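Long-range contacts in B12-binding domain-containing protein (Kitasatospora setae, PDB 6WTE), which probably transfers methyl groups from S-adenosylmethionine by way of cobalamin, as a [4Fe-4S] cluster-binding radical SAM family methyltransferase that appears to work by non-radical chemistry: residues C309-F314 against V332-I337; T374-L379 against L400-T405. All coordinates share one frame; numbering follows the deposited sequence.

Interaction 1 of 2, residues C309-F314 against V332-I337; sequences CQPSPF and VGSDHI
Cys309 and Val332 pair as neighbours on parallel strands, just where the first strand runs out into a loop. Cys309 O accepts the N-H of Gly333 at 3.0 Å, and the same oxygen takes a C-H...O contact from Val332 CA. Beyond this bond the packing is tight and apolar. With CG1 of Val332 between the backbone N and the carbonyl carbon (chi1 58°), the other methyl, CG2, comes to 3.6 Å from Pro311 N. The Pro311 ring crosses the valine at about a right angle: its CD lies 3.8 Å from Val332 CG2, and its CG also reaches Ser334 CA. Ser334 OG is hydrogen-bonded to Thr360 OG1.

The Gln310 side is looser and polar. A bend at chi2 (-64°) folds the amide back toward Gly333, whose O stays 3.7 Å from both NE2 and OE1. A water links the segments instead, accepting from Gln310 NE2 at 3.0 Å and donating to Asp335 OD2 at 2.8 Å. Gln310 OE1 is held by Tyr354 and Lys346, and Lys346 also forms a salt bridge with Asp335. With an alanine here, the water is likely to lose its amide partner, and Tyr354 and Lys346 an acceptor beside the cluster.

Gln310 lines the iron-sulfur pocket of the radical SAM core, its side chain about 4 Å from the cluster at the nearest atoms and weakly hydrogen-bonded to the cluster-binding Glu273. One backbone bond and proline-valine packing thus join the end of strand 304-309 to its neighbour, while the polar network holds the amide near the cluster.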
ATOM      1  N   CYS A 309      -2.054 -10.739   7.491  1.00 13.49           N
ATOM      2  CA  CYS A 309      -3.160 -11.681   7.432  1.00 14.77           C
ATOM      3  C   CYS A 309      -4.440 -11.033   7.929  1.00 12.23           C
ATOM      4  O   CYS A 309      -4.423 -10.027   8.642  1.00 13.40           O
ATOM      5  CB  CYS A 309      -2.910 -12.931   8.295  1.00 12.13           C
ATOM      6  SG  CYS A 309      -1.647 -14.050   7.699  1.00 16.79           S
ATOM      7  N   GLN A 310      -5.544 -11.643   7.556  1.00 11.88           N
ATOM      8  CA  GLN A 310      -6.826 -11.437   8.210  1.00 13.33           C
ATOM      9  C   GLN A 310      -7.002 -12.485   9.298  1.00 11.73           C
ATOM     10  O   GLN A 310      -6.278 -13.488   9.328  1.00 10.72           O
ATOM     11  CB  GLN A 310      -7.964 -11.522   7.193  1.00 12.14           C
ATOM     12  CG  GLN A 310      -8.028 -10.317   6.263  1.00 13.13           C
ATOM     13  CD  GLN A 310      -8.337  -9.039   7.012  1.00 14.61           C
ATOM     14  OE1 GLN A 310      -9.444  -8.863   7.522  1.00 14.66           O
ATOM     15  NE2 GLN A 310      -7.349  -8.155   7.114  1.00 11.41           N
ATOM     16  N   PRO A 311      -7.924 -12.264  10.240  1.00 11.73           N
ATOM     17  CA  PRO A 311      -8.079 -13.235  11.335  1.00 10.85           C
ATOM     18  C   PRO A 311      -8.473 -14.626  10.879  1.00 12.39           C
ATOM     19  O   PRO A 311      -8.196 -15.597  11.593  1.00 12.59           O
ATOM     20  CB  PRO A 311      -9.169 -12.604  12.210  1.00 10.95           C
ATOM     21  CG  PRO A 311      -9.051 -11.151  11.957  1.00 14.92           C
ATOM     22  CD  PRO A 311      -8.677 -11.024  10.499  1.00 12.72           C
ATOM     23  N   SER A 312      -9.132 -14.758   9.733  1.00 12.03           N
ATOM     24  CA  SER A 312      -9.601 -16.042   9.248  1.00 12.64           C
ATOM     25  C   SER A 312      -9.384 -16.092   7.743  1.00 13.44           C
ATOM     26  O   SER A 312      -9.600 -15.083   7.056  1.00 11.32           O
ATOM     27  CB  SER A 312     -11.089 -16.256   9.574  1.00 17.08           C
ATOM     28  OG  SER A 312     -11.556 -17.489   9.053  1.00 18.90           O
ATOM     29  N   PRO A 313      -8.960 -17.242   7.195  1.00 14.08           N
ATOM     30  CA  PRO A 313      -8.675 -18.496   7.895  1.00 13.95           C
ATOM     31  C   PRO A 313      -7.250 -18.554   8.420  1.00 12.04           C
ATOM     32  O   PRO A 313      -6.308 -18.240   7.689  1.00 13.39           O
ATOM     33  CB  PRO A 313      -8.893 -19.550   6.812  1.00 13.13           C
ATOM     34  CG  PRO A 313      -8.504 -18.849   5.532  1.00 12.72           C
ATOM     35  CD  PRO A 313      -8.790 -17.372   5.734  1.00 17.24           C
ATOM     36  N   PHE A 314      -7.090 -18.970   9.680  1.00 11.53           N
ATOM     37  CA  PHE A 314      -5.761 -19.098  10.285  1.00 12.43           C
ATOM     38  C   PHE A 314      -5.852 -20.287  11.240  1.00 15.33           C
ATOM     39  O   PHE A 314      -6.176 -20.117  12.417  1.00 15.11           O
ATOM     40  CB  PHE A 314      -5.341 -17.825  11.013  1.00 13.22           C
ATOM     41  CG  PHE A 314      -3.859 -17.749  11.313  1.00 13.26           C
ATOM     42  CD1 PHE A 314      -3.290 -18.516  12.323  1.00 11.15           C
ATOM     43  CD2 PHE A 314      -3.040 -16.893  10.593  1.00 14.58           C
ATOM     44  CE1 PHE A 314      -1.935 -18.439  12.598  1.00 11.98           C
ATOM     45  CE2 PHE A 314      -1.687 -16.809  10.859  1.00 15.07           C
ATOM     46  CZ  PHE A 314      -1.126 -17.585  11.856  1.00 13.29           C
ATOM     47  N   VAL A 332      -1.895  -8.885  11.775  1.00 14.47           N
ATOM     48  CA  VAL A 332      -3.289  -9.220  11.496  1.00 13.39           C
ATOM     49  C   VAL A 332      -4.153  -7.962  11.570  1.00 15.14           C
ATOM     50  O   VAL A 332      -4.102  -7.214  12.557  1.00 12.56           O
ATOM     51  CB  VAL A 332      -3.827 -10.310  12.443  1.00 11.52           C
ATOM     52  CG1 VAL A 332      -3.701  -9.889  13.901  1.00 12.63           C
ATOM     53  CG2 VAL A 332      -5.284 -10.608  12.086  1.00 12.00           C
ATOM     54  N   GLY A 333      -4.948  -7.738  10.523  1.00 15.44           N
ATOM     55  CA  GLY A 333      -5.899  -6.637  10.491  1.00 13.63           C
ATOM     56  C   GLY A 333      -7.222  -6.993  11.143  1.00 15.91           C
ATOM     57  O   GLY A 333      -8.263  -7.059  10.480  1.00 13.31           O
ATOM     58  N   SER A 334      -7.187  -7.244  12.451  1.00 11.50           N
ATOM     59  CA  SER A 334      -8.413  -7.564  13.176  1.00 11.06           C
ATOM     60  C   SER A 334      -9.373  -6.379  13.179  1.00 14.05           C
ATOM     61  O   SER A 334     -10.593  -6.559  13.088  1.00 13.82           O
ATOM     62  CB  SER A 334      -8.070  -7.994  14.602  1.00 13.20           C
ATOM     63  OG  SER A 334      -7.097  -9.029  14.601  1.00 13.64           O
ATOM     64  N   ASP A 335      -8.832  -5.170  13.336  1.00 13.19           N
ATOM     65  CA  ASP A 335      -9.488  -3.884  13.095  1.00 13.97           C
ATOM     66  C   ASP A 335     -10.492  -3.482  14.174  1.00 13.65           C
ATOM     67  O   ASP A 335     -10.470  -2.329  14.616  1.00 14.03           O
ATOM     68  CB  ASP A 335     -10.129  -3.875  11.702  1.00 14.10           C
ATOM     69  CG  ASP A 335      -9.091  -3.743  10.601  1.00 17.88           C
ATOM     70  OD1 ASP A 335      -7.998  -3.204  10.892  1.00 22.90           O
ATOM     71  OD2 ASP A 335      -9.347  -4.183   9.462  1.00 17.65           O
ATOM     72  N   HIS A 336     -11.347  -4.396  14.630  1.00 12.78           N
ATOM     73  CA  HIS A 336     -12.251  -4.088  15.737  1.00 12.06           C
ATOM     74  C   HIS A 336     -12.766  -5.390  16.338  1.00 12.36           C
ATOM     75  O   HIS A 336     -12.419  -6.485  15.894  1.00 15.28           O
ATOM     76  CB  HIS A 336     -13.422  -3.202  15.291  1.00 13.45           C
ATOM     77  CG  HIS A 336     -13.847  -2.209  16.330  1.00 13.84           C
ATOM     78  ND1 HIS A 336     -14.614  -2.552  17.422  1.00 13.02           N
ATOM     79  CD2 HIS A 336     -13.585  -0.888  16.457  1.00 13.12           C
ATOM     80  CE1 HIS A 336     -14.814  -1.483  18.170  1.00 17.42           C
ATOM     81  NE2 HIS A 336     -14.201  -0.459  17.607  1.00 12.26           N
ATOM     82  N   ILE A 337     -13.626  -5.253  17.346  1.00 15.00           N
ATOM     83  CA  ILE A 337     -14.279  -6.406  17.959  1.00 17.40           C
ATOM     84  C   ILE A 337     -15.792  -6.287  17.978  1.00 20.00           C
ATOM     85  O   ILE A 337     -16.491  -7.316  18.032  1.00 20.05           O
ATOM     86  CB  ILE A 337     -13.748  -6.633  19.391  1.00 18.49           C
ATOM     87  CG1 ILE A 337     -14.265  -7.965  19.947  1.00 22.13           C
ATOM     88  CG2 ILE A 337     -14.179  -5.493  20.292  1.00 18.66           C
ATOM     89  CD1 ILE A 337     -13.690  -8.361  21.286  1.00 23.21           C
TER
HETATM   90  O   HOH W   1      -7.540  -5.207   7.577  1.00 17.24           O

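Interaction 2 of 2, residues T374-L379 against L400-T405; sequences TMVEAL and LDATVT. With EDO (1,2-ethanediol), chain K.
Each of Thr374 and Thr403 gives its backbone N-H to the other's OG1. Thr374 N donates to Thr403 OG1 at 3.0 Å in a nearly straight bond (172°), and Thr403 N donates in return to Thr374 OG1 at 3.1 Å. The second bond depends on the Thr374 rotamer, chi1 49°, which sets OG1 between its backbone N and carbonyl carbon. Thr403 OG1 is also hydrogen-bonded to O1 of an ethanediol, probably a crystallisation additive, at 2.5 Å, a length short enough to be doubtful in detail.

From this start the strands run parallel. Thr374 O accepts the N-H of Val404, and Val404 O receives Val376 N at 3.0 Å; C-H...O contacts from Met375 CA and Thr405 CA accompany them. This is the pairing that closes the beta-alpha-beta crossover of strand 373-380, helix 387-398 and strand 404-412 within the radical SAM core.

Packing differs on the two faces. On one, the extended Met375 chain slants across Val404, its SD 3.8 Å from Val404 CG1, and Trp548 touches both residues. On the other, Val376 presses CG2 against Ala402 CB at 3.6 Å and meets Leu400 CD1 more loosely at 4.1 Å, the two branched side chains crossing at about a right angle. Phe397 of helix 387-398 packs on Val376 as well, and Leu400 extends to Phe357 and Thr360 of helix 357-369.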
ATOM      1  N   THR A 374       3.572 -11.400  16.894  1.00 12.55           N
ATOM      2  CA  THR A 374       2.263 -10.966  16.424  1.00 11.29           C
ATOM      3  C   THR A 374       2.104  -9.463  16.574  1.00 11.86           C
ATOM      4  O   THR A 374       2.451  -8.892  17.612  1.00 11.25           O
ATOM      5  CB  THR A 374       1.142 -11.655  17.204  1.00 14.02           C
ATOM      6  OG1 THR A 374       1.409 -11.536  18.606  1.00 14.15           O
ATOM      7  CG2 THR A 374       1.057 -13.125  16.833  1.00 12.97           C
ATOM      8  N   MET A 375       1.547  -8.830  15.544  1.00 12.91           N
ATOM      9  CA  MET A 375       1.094  -7.452  15.638  1.00 12.34           C
ATOM     10  C   MET A 375      -0.385  -7.402  15.287  1.00 13.95           C
ATOM     11  O   MET A 375      -0.771  -7.759  14.169  1.00 14.38           O
ATOM     12  CB  MET A 375       1.884  -6.533  14.713  1.00 14.60           C
ATOM     13  CG  MET A 375       1.348  -5.132  14.753  1.00 18.14           C
ATOM     14  SD  MET A 375       2.611  -3.944  14.357  1.00 17.83           S
ATOM     15  CE  MET A 375       1.643  -2.434  14.405  1.00 21.62           C
ATOM     16  N   VAL A 376      -1.206  -6.965  16.239  1.00 11.47           N
ATOM     17  CA  VAL A 376      -2.651  -6.852  16.047  1.00 13.02           C
ATOM     18  C   VAL A 376      -3.002  -5.386  15.842  1.00 11.90           C
ATOM     19  O   VAL A 376      -2.624  -4.531  16.654  1.00 14.72           O
ATOM     20  CB  VAL A 376      -3.418  -7.441  17.242  1.00 10.94           C
ATOM     21  CG1 VAL A 376      -4.925  -7.261  17.056  1.00 14.37           C
ATOM     22  CG2 VAL A 376      -3.075  -8.909  17.413  1.00 15.45           C
ATOM     23  N   GLU A 377      -3.757  -5.099  14.781  1.00 12.50           N
ATOM     24  CA  GLU A 377      -4.097  -3.736  14.393  1.00 12.19           C
ATOM     25  C   GLU A 377      -5.572  -3.455  14.653  1.00 14.02           C
ATOM     26  O   GLU A 377      -6.429  -4.306  14.401  1.00 14.22           O
ATOM     27  CB  GLU A 377      -3.792  -3.496  12.914  1.00 18.03           C
ATOM     28  CG  GLU A 377      -2.379  -3.859  12.521  1.00 18.90           C
ATOM     29  CD  GLU A 377      -1.483  -2.652  12.396  1.00 29.85           C
ATOM     30  OE1 GLU A 377      -1.767  -1.620  13.050  1.00 28.03           O
ATOM     31  OE2 GLU A 377      -0.492  -2.738  11.643  1.00 30.96           O
ATOM     32  N   ALA A 378      -5.854  -2.263  15.177  1.00 12.18           N
ATOM     33  CA  ALA A 378      -7.209  -1.766  15.355  1.00 15.12           C
ATOM     34  C   ALA A 378      -7.366  -0.424  14.650  1.00 13.02           C
ATOM     35  O   ALA A 378      -6.422   0.366  14.567  1.00 13.01           O
ATOM     36  CB  ALA A 378      -7.550  -1.607  16.840  1.00 15.44           C
ATOM     37  N   LEU A 379      -8.566  -0.172  14.131  1.00 12.31           N
ATOM     38  CA  LEU A 379      -8.889   1.105  13.499  1.00 11.86           C
ATOM     39  C   LEU A 379     -10.125   1.673  14.174  1.00 12.27           C
ATOM     40  O   LEU A 379     -11.167   1.013  14.219  1.00 13.03           O
ATOM     41  CB  LEU A 379      -9.117   0.943  11.993  1.00 12.44           C
ATOM     42  CG  LEU A 379      -9.621   2.193  11.267  1.00 15.98           C
ATOM     43  CD1 LEU A 379      -8.674   3.377  11.445  1.00 13.19           C
ATOM     44  CD2 LEU A 379      -9.843   1.886   9.788  1.00 15.66           C
ATOM     45  N   LEU A 400      -5.025  -9.725  24.583  1.00 15.78           N
ATOM     46  CA  LEU A 400      -4.427 -10.762  23.742  1.00 16.26           C
ATOM     47  C   LEU A 400      -2.954 -10.979  24.059  1.00 17.46           C
ATOM     48  O   LEU A 400      -2.417 -12.059  23.793  1.00 19.13           O
ATOM     49  CB  LEU A 400      -4.568 -10.393  22.266  1.00 18.38           C
ATOM     50  CG  LEU A 400      -5.959 -10.389  21.642  1.00 16.99           C
ATOM     51  CD1 LEU A 400      -5.883  -9.703  20.291  1.00 15.38           C
ATOM     52  CD2 LEU A 400      -6.458 -11.817  21.486  1.00 17.87           C
ATOM     53  N   ASP A 401      -2.280  -9.962  24.597  1.00 16.33           N
ATOM     54  CA  ASP A 401      -0.831  -9.998  24.800  1.00 19.83           C
ATOM     55  C   ASP A 401      -0.087 -10.210  23.483  1.00 17.08           C
ATOM     56  O   ASP A 401       0.915 -10.923  23.422  1.00 18.93           O
ATOM     57  CB  ASP A 401      -0.432 -11.069  25.822  1.00 22.04           C
ATOM     58  CG  ASP A 401      -0.677 -10.633  27.251  1.00 31.07           C
ATOM     59  OD1 ASP A 401      -1.052  -9.458  27.453  1.00 30.81           O
ATOM     60  OD2 ASP A 401      -0.497 -11.466  28.170  1.00 31.43           O
ATOM     61  N   ALA A 402      -0.577  -9.583  22.415  1.00 15.04           N
ATOM     62  CA  ALA A 402       0.164  -9.600  21.164  1.00 13.64           C
ATOM     63  C   ALA A 402       1.508  -8.916  21.357  1.00 13.26           C
ATOM     64  O   ALA A 402       1.673  -8.067  22.238  1.00 14.75           O
ATOM     65  CB  ALA A 402      -0.623  -8.898  20.061  1.00 14.21           C
ATOM     66  N   THR A 403       2.484  -9.296  20.532  1.00 11.97           N
ATOM     67  CA  THR A 403       3.800  -8.677  20.654  1.00 13.58           C
ATOM     68  C   THR A 403       3.678  -7.166  20.571  1.00 12.05           C
ATOM     69  O   THR A 403       4.220  -6.433  21.405  1.00 13.80           O
ATOM     70  CB  THR A 403       4.756  -9.183  19.572  1.00 12.97           C
ATOM     71  OG1 THR A 403       4.706 -10.611  19.504  1.00 14.47           O
ATOM     72  CG2 THR A 403       6.180  -8.727  19.876  1.00 13.08           C
ATOM     73  N   VAL A 404       2.953  -6.689  19.567  1.00 11.84           N
ATOM     74  CA  VAL A 404       2.649  -5.278  19.406  1.00 12.13           C
ATOM     75  C   VAL A 404       1.167  -5.160  19.091  1.00 11.92           C
ATOM     76  O   VAL A 404       0.612  -5.985  18.355  1.00 11.32           O
ATOM     77  CB  VAL A 404       3.505  -4.628  18.295  1.00 13.29           C
ATOM     78  CG1 VAL A 404       3.112  -3.171  18.089  1.00 14.98           C
ATOM     79  CG2 VAL A 404       4.996  -4.728  18.639  1.00 12.01           C
ATOM     80  N   THR A 405       0.525  -4.145  19.659  1.00 11.92           N
ATOM     81  CA  THR A 405      -0.851  -3.801  19.323  1.00 11.61           C
ATOM     82  C   THR A 405      -0.849  -2.382  18.776  1.00 11.60           C
ATOM     83  O   THR A 405      -0.437  -1.448  19.471  1.00 12.22           O
ATOM     84  CB  THR A 405      -1.757  -3.925  20.549  1.00 12.30           C
ATOM     85  OG1 THR A 405      -1.480  -5.173  21.185  1.00 14.08           O
ATOM     86  CG2 THR A 405      -3.225  -3.898  20.140  1.00 11.76           C
TER
HETATM   87  C1  EDO K 809       6.008 -11.620  22.197  1.00 26.67           C
HETATM   88  O1  EDO K 809       4.672 -11.808  21.720  1.00 27.03           O
HETATM   89  C2  EDO K 809       6.733 -12.955  22.111  1.00 30.11           C
HETATM   90  O2  EDO K 809       8.105 -12.756  22.461  1.00 29.93           O

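In the fold
Interactions 1 and 2 follow one another along the chain, the first closing before the second opens, and their centres lie 10 Å apart in the same sheet of the radical SAM core. Strands 304-309, 327-335, 373-380 and 404-412 stand side by side in parallel, so 332-337 and 374-379 are direct neighbours. Probable backbone hydrogen bonds join Val332 N to Met375 O (2.9 Å) and Asp335 N to Glu377 O, and Val332 CG1 packs on Val376 CG2. Continuous sheet therefore connects the loop at the iron-sulfur cluster in interaction 1 with interaction 2, where the Met375 side chain is about 9 Å from cobalamin at the nearest atoms.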